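Local structure of 1-Cys peroxiredoxin (Vibrio vulnificus MO6-24/O, 5K2I) at residues 8-13 against 25-30; 33-38 against 127-132. The protein probably reduces hydrogen peroxide and other peroxides as a thiol-dependent peroxidase of the 1-Cys peroxiredoxin type, and is implicated in scavenging nitric oxide. One frame throughout, in Å; residues are numbered along the deposited sequence.

In the fold
From the N terminus the chain runs in loop form past Leu8, enters the hairpin of strands 12-17 and 20-25, and comes back beside its own start; contact 1 (8-13 with 25-30) closes the hairpin, eleven residues lying between its segments. The chain then passes from helix 26-29 into strand 34-40, the first half of contact 2, whose partner 127-132 arrives only after 88 further residues, which include helices and strands. The two closures follow in series, neither nested nor crossed. They touch through Leu8, which packs on Met127 and Ile129 and whose N probably bonds to Gly132 O, and through Phe30 on Val35, so the segments flanking the hairpin are tied to the mixed sheet of the thioredoxin-like fold.

Contact 1 (8-13 against 25-30); sequences LPNATL and PVLELF
Val26 faces the segment 8-13, and its backbone N donates to Ala11 O (2.9 Å) in a nearly straight bond, 166° at the hydrogen. The same oxygen takes a CA-H...O contact from Pro25. This is the open end of a beta hairpin, where the antiparallel Thr12-Pro25 pair leads directly into a short helix, 26-29, with Pro25 as its N-cap. Water 1 fills in beside this bond: it donates to Ala11 O and Asn10 OD1 and accepts from Leu27 N, linking the inverse gamma turn centred on Asn10 to the helix start.

The Val26 side chain can be traced outward from CB. Val26 CB lies 4.0 Å from Ala11 O. Val26 CG1, turned anti to the carbonyl carbon (chi1 -60°), reaches Leu13 CD1 at 3.7 Å. Val26 CG2 comes to 3.4 Å from Pro9 O and also meets the Leu8 side chain. Next along, Leu27 touches segment 8-13 in two places with its two methyls: Leu27 CD1 is 3.7 Å from Asn10 CB, the side chains crossing at about a right angle, and Leu27 CD2 lies against Leu8 CB and O. Leu8 CD1 then meets the Phe30 ring at its edge, in the ring plane, 3.6 Å from Phe30 CD2.

Beyond the two segments, Leu8 and Pro9 lean on helix 103-108, Leu13 and Phe30 reach Leu97 of strand 95-98, and Leu8 and Phe30 both rest on Ile129 of strand 120-130.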
loop_
_atom_site.group_PDB
_atom_site.type_symbol
_atom_site.label_atom_id
_atom_site.label_comp_id
_atom_site.label_asym_id
_atom_site.label_seq_id
_atom_site.Cartn_x
_atom_site.Cartn_y
_atom_site.Cartn_z
ATOM N N LEU A 8 -25.523 5.467 -9.517
ATOM C CA LEU A 8 -24.588 4.460 -9.992
ATOM C C LEU A 8 -24.845 4.128 -11.455
ATOM O O LEU A 8 -25.994 4.211 -11.918
ATOM C CB LEU A 8 -24.715 3.171 -9.181
ATOM C CG LEU A 8 -24.184 3.138 -7.761
ATOM C CD1 LEU A 8 -24.603 1.812 -7.106
ATOM C CD2 LEU A 8 -22.678 3.295 -7.756
ATOM N N PRO A 9 -23.801 3.700 -12.177
ATOM C CA PRO A 9 -24.035 3.157 -13.517
ATOM C C PRO A 9 -25.120 2.088 -13.474
ATOM O O PRO A 9 -25.160 1.288 -12.540
ATOM C CB PRO A 9 -22.686 2.537 -13.897
ATOM C CG PRO A 9 -21.683 3.216 -13.032
ATOM C CD PRO A 9 -22.388 3.622 -11.777
ATOM N N ASN A 10 -26.004 2.094 -14.462
ATOM C CA ASN A 10 -27.060 1.100 -14.533
ATOM C C ASN A 10 -26.482 -0.187 -15.076
ATOM O O ASN A 10 -26.641 -0.509 -16.253
ATOM C CB ASN A 10 -28.201 1.617 -15.402
ATOM C CG ASN A 10 -29.330 0.637 -15.524
ATOM O OD1 ASN A 10 -29.525 -0.230 -14.671
ATOM N ND2 ASN A 10 -30.111 0.780 -16.593
ATOM N N ALA A 11 -25.753 -0.886 -14.208
ATOM C CA ALA A 11 -24.976 -2.060 -14.581
ATOM C C ALA A 11 -25.311 -3.207 -13.648
ATOM O O ALA A 11 -26.134 -3.055 -12.743
ATOM C CB ALA A 11 -23.481 -1.736 -14.529
ATOM N N THR A 12 -24.683 -4.357 -13.869
ATOM C CA THR A 12 -24.918 -5.511 -13.009
ATOM C C THR A 12 -23.655 -5.957 -12.290
ATOM O O THR A 12 -22.537 -5.658 -12.712
ATOM C CB THR A 12 -25.482 -6.718 -13.788
ATOM O OG1 THR A 12 -24.499 -7.221 -14.708
ATOM C CG2 THR A 12 -26.732 -6.302 -14.552
ATOM N N LEU A 13 -23.866 -6.648 -11.172
ATOM C CA LEU A 13 -22.800 -7.354 -10.459
ATOM C C LEU A 13 -23.317 -8.754 -10.181
ATOM O O LEU A 13 -24.513 -8.922 -9.963
ATOM C CB LEU A 13 -22.427 -6.634 -9.170
ATOM C CG LEU A 13 -21.741 -5.278 -9.309
ATOM C CD1 LEU A 13 -21.676 -4.580 -7.966
ATOM C CD2 LEU A 13 -20.344 -5.438 -9.905
ATOM N N PRO A 25 -28.970 -6.205 -11.266
ATOM C CA PRO A 25 -28.857 -4.778 -11.582
ATOM C C PRO A 25 -28.611 -4.027 -10.283
ATOM O O PRO A 25 -29.408 -4.146 -9.352
ATOM C CB PRO A 25 -30.226 -4.432 -12.186
ATOM C CG PRO A 25 -30.779 -5.777 -12.643
ATOM C CD PRO A 25 -30.298 -6.742 -11.605
ATOM N N VAL A 26 -27.513 -3.288 -10.191
ATOM C CA VAL A 26 -27.191 -2.640 -8.930
ATOM C C VAL A 26 -28.272 -1.643 -8.528
ATOM O O VAL A 26 -28.495 -1.419 -7.339
ATOM C CB VAL A 26 -25.805 -1.930 -8.963
ATOM C CG1 VAL A 26 -24.689 -2.934 -9.245
ATOM C CG2 VAL A 26 -25.771 -0.804 -9.985
ATOM N N LEU A 27 -28.955 -1.042 -9.500
ATOM C CA LEU A 27 -29.986 -0.060 -9.170
ATOM C C LEU A 27 -31.250 -0.718 -8.628
ATOM O O LEU A 27 -32.071 -0.054 -7.988
ATOM C CB LEU A 27 -30.309 0.825 -10.377
ATOM C CG LEU A 27 -29.116 1.680 -10.825
ATOM C CD1 LEU A 27 -29.515 2.548 -12.017
ATOM C CD2 LEU A 27 -28.621 2.556 -9.686
ATOM N N GLU A 28 -31.412 -2.013 -8.880
ATOM C CA GLU A 28 -32.493 -2.772 -8.266
ATOM C C GLU A 28 -32.051 -3.308 -6.901
ATOM O O GLU A 28 -32.768 -3.190 -5.911
ATOM C CB GLU A 28 -32.933 -3.915 -9.194
ATOM C CG GLU A 28 -33.643 -3.442 -10.463
ATOM C CD GLU A 28 -34.239 -4.590 -11.270
ATOM O OE1 GLU A 28 -33.900 -5.763 -11.000
ATOM O OE2 GLU A 28 -35.041 -4.311 -12.188
ATOM N N LEU A 29 -30.858 -3.886 -6.859
ATOM C CA LEU A 29 -30.303 -4.439 -5.627
ATOM C C LEU A 29 -30.218 -3.407 -4.499
ATOM O O LEU A 29 -30.498 -3.722 -3.336
ATOM C CB LEU A 29 -28.918 -5.016 -5.914
ATOM C CG LEU A 29 -28.178 -5.761 -4.794
ATOM C CD1 LEU A 29 -28.908 -7.031 -4.408
ATOM C CD2 LEU A 29 -26.767 -6.088 -5.232
ATOM N N PHE A 30 -29.843 -2.181 -4.851
ATOM C CA PHE A 30 -29.604 -1.132 -3.861
ATOM C C PHE A 30 -30.776 -0.144 -3.721
ATOM O O PHE A 30 -30.715 0.796 -2.922
ATOM C CB PHE A 30 -28.318 -0.362 -4.213
ATOM C CG PHE A 30 -27.055 -1.210 -4.237
ATOM C CD1 PHE A 30 -26.984 -2.437 -3.590
ATOM C CD2 PHE A 30 -25.926 -0.746 -4.900
ATOM C CE1 PHE A 30 -25.814 -3.191 -3.614
ATOM C CE2 PHE A 30 -24.744 -1.501 -4.932
ATOM C CZ PHE A 30 -24.694 -2.729 -4.289
HETATM O O HOH W 1 -28.445 -1.388 -12.405
#

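Contact 2 (33-38 against 127-132); sequences KKVVLF and MIIDNG
Strands 34-38 and 127-130 run antiparallel at 153°, with Val35-Ile129 and Leu37-Met127 as hydrogen-bonded pairs and Lys34-Asp130 and Val36-Ile128 as non-hydrogen-bonded ones. The Val35-Ile129 pair is symmetric: each N-H gives a 2.8 Å bond, Val35 N to Ile129 O and Ile129 N to Val35 O. Past the last bridge Asn131 N still donates to Lys33 O (2.9 Å), and water 2 accepts from Gly132 N and probably donates to Lys33 O.

The Lys34 and Asp130 side chains rise alongside each other from neighbouring strands. The lysine leaves with CG anti to its own N (chi1 -174°), then bends at chi3 and chi4, which curls Lys34 NZ back to Asp130 OD1 at 2.6 Å. This salt bridge uses the syn side of the carboxylate, 16° out of its plane; the aliphatic part of the lysine runs along the same oxygen, with Lys34 CG at 3.3 Å from Asp130 OD1. Asp130 OD2 is held by Thr135 OG1, which together with the lysine limits rotation of the carboxylate. Lys34 CG also touches Ile128 CG2 (4.0 Å).

On the other face, the Ile129 and Leu37 side chains cross at a slant, Ile129 CD1 coming to 3.8 Å from Leu37 CB, and Leu37 CD2 approaches Met127 SD.

This antiparallel pair lies within the mixed sheet of the thioredoxin-like fold: strand 34-40 has strand 70-75 as its parallel neighbour, and strand 133-139 pairs with 120-130. Helix 150-156 covers the Val36-Ile128 face through Ile153, whereas Phe30, just after helix 26-29, packs on Val35 on the other.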
loop_
_atom_site.group_PDB
_atom_site.type_symbol
_atom_site.label_atom_id
_atom_site.label_comp_id
_atom_site.label_asym_id
_atom_site.label_seq_id
_atom_site.Cartn_x
_atom_site.Cartn_y
_atom_site.Cartn_z
ATOM N N LYS A 33 -32.481 1.480 -0.228
ATOM C CA LYS A 33 -31.562 1.108 0.843
ATOM C C LYS A 33 -30.429 2.101 0.982
ATOM O O LYS A 33 -30.048 2.773 0.012
ATOM C CB LYS A 33 -30.957 -0.281 0.594
ATOM C CG LYS A 33 -31.941 -1.441 0.602
ATOM C CD LYS A 33 -31.248 -2.716 0.159
ATOM C CE LYS A 33 -32.240 -3.792 -0.232
ATOM N NZ LYS A 33 -32.713 -4.544 0.945
ATOM N N LYS A 34 -29.902 2.196 2.199
ATOM C CA LYS A 34 -28.607 2.802 2.446
ATOM C C LYS A 34 -27.579 1.675 2.422
ATOM O O LYS A 34 -27.639 0.721 3.214
ATOM C CB LYS A 34 -28.564 3.543 3.773
ATOM C CG LYS A 34 -27.245 4.287 3.958
ATOM C CD LYS A 34 -27.131 4.933 5.338
ATOM C CE LYS A 34 -28.131 6.061 5.540
ATOM N NZ LYS A 34 -27.890 7.205 4.620
ATOM N N VAL A 35 -26.657 1.767 1.479
ATOM C CA VAL A 35 -25.707 0.703 1.200
ATOM C C VAL A 35 -24.286 1.185 1.378
ATOM O O VAL A 35 -23.951 2.281 0.953
ATOM C CB VAL A 35 -25.885 0.177 -0.244
ATOM C CG1 VAL A 35 -24.835 -0.869 -0.596
ATOM C CG2 VAL A 35 -27.278 -0.380 -0.430
ATOM N N VAL A 36 -23.467 0.382 2.037
ATOM C CA VAL A 36 -22.035 0.626 2.057
ATOM C C VAL A 36 -21.393 -0.363 1.094
ATOM O O VAL A 36 -21.602 -1.564 1.213
ATOM C CB VAL A 36 -21.447 0.483 3.465
ATOM C CG1 VAL A 36 -19.918 0.443 3.402
ATOM C CG2 VAL A 36 -21.936 1.624 4.339
ATOM N N LEU A 37 -20.670 0.152 0.101
ATOM C CA LEU A 37 -19.978 -0.670 -0.887
ATOM C C LEU A 37 -18.503 -0.366 -0.831
ATOM O O LEU A 37 -18.117 0.804 -0.863
ATOM C CB LEU A 37 -20.519 -0.385 -2.286
ATOM C CG LEU A 37 -19.885 -1.091 -3.485
ATOM C CD1 LEU A 37 -20.209 -2.564 -3.437
ATOM C CD2 LEU A 37 -20.373 -0.472 -4.790
ATOM N N PHE A 38 -17.666 -1.392 -0.748
ATOM C CA PHE A 38 -16.227 -1.150 -0.782
ATOM C C PHE A 38 -15.568 -2.099 -1.768
ATOM O O PHE A 38 -16.024 -3.230 -1.974
ATOM C CB PHE A 38 -15.585 -1.272 0.625
ATOM C CG PHE A 38 -15.663 -2.648 1.218
ATOM C CD1 PHE A 38 -16.793 -3.044 1.908
ATOM C CD2 PHE A 38 -14.619 -3.543 1.066
ATOM C CE1 PHE A 38 -16.882 -4.314 2.452
ATOM C CE2 PHE A 38 -14.697 -4.812 1.600
ATOM C CZ PHE A 38 -15.829 -5.199 2.292
ATOM N N MET A 127 -17.952 3.541 -0.659
ATOM C CA MET A 127 -19.094 4.400 -0.922
ATOM C C MET A 127 -20.199 4.216 0.099
ATOM O O MET A 127 -20.414 3.099 0.605
ATOM C CB MET A 127 -19.722 4.082 -2.276
ATOM C CG MET A 127 -18.948 4.380 -3.490
ATOM S SD MET A 127 -19.964 3.738 -4.844
ATOM C CE MET A 127 -18.975 4.317 -6.213
ATOM N N ILE A 128 -20.926 5.297 0.352
ATOM C CA ILE A 128 -22.277 5.201 0.892
ATOM C C ILE A 128 -23.233 5.535 -0.248
ATOM O O ILE A 128 -23.093 6.573 -0.897
ATOM C CB ILE A 128 -22.504 6.159 2.072
ATOM C CG1 ILE A 128 -21.523 5.850 3.208
ATOM C CG2 ILE A 128 -23.962 6.087 2.567
ATOM C CD1 ILE A 128 -21.465 6.926 4.289
ATOM N N ILE A 129 -24.185 4.647 -0.487
ATOM C CA ILE A 129 -25.120 4.765 -1.600
ATOM C C ILE A 129 -26.538 4.793 -1.047
ATOM O O ILE A 129 -26.943 3.874 -0.344
ATOM C CB ILE A 129 -24.973 3.592 -2.583
ATOM C CG1 ILE A 129 -23.493 3.391 -2.922
ATOM C CG2 ILE A 129 -25.799 3.837 -3.837
ATOM C CD1 ILE A 129 -23.172 2.028 -3.453
ATOM N N ASP A 130 -27.283 5.843 -1.360
ATOM C CA ASP A 130 -28.650 5.988 -0.873
ATOM C C ASP A 130 -29.616 5.870 -2.030
ATOM O O ASP A 130 -29.637 6.727 -2.909
ATOM C CB ASP A 130 -28.830 7.324 -0.159
ATOM C CG ASP A 130 -28.109 7.372 1.180
ATOM O OD1 ASP A 130 -28.551 6.664 2.113
ATOM O OD2 ASP A 130 -27.109 8.113 1.317
ATOM N N ASN A 131 -30.402 4.801 -2.024
ATOM C CA ASN A 131 -31.321 4.521 -3.130
ATOM C C ASN A 131 -30.605 4.630 -4.484
ATOM O O ASN A 131 -31.108 5.251 -5.422
ATOM C CB ASN A 131 -32.523 5.477 -3.091
ATOM C CG ASN A 131 -33.614 5.103 -4.089
ATOM O OD1 ASN A 131 -33.979 3.933 -4.244
ATOM N ND2 ASN A 131 -34.135 6.107 -4.778
ATOM N N GLY A 132 -29.410 4.060 -4.568
ATOM C CA GLY A 132 -28.690 4.045 -5.832
ATOM C C GLY A 132 -27.883 5.292 -6.150
ATOM O O GLY A 132 -27.162 5.292 -7.140
HETATM O O HOH W 2 -28.449 2.366 -2.389
#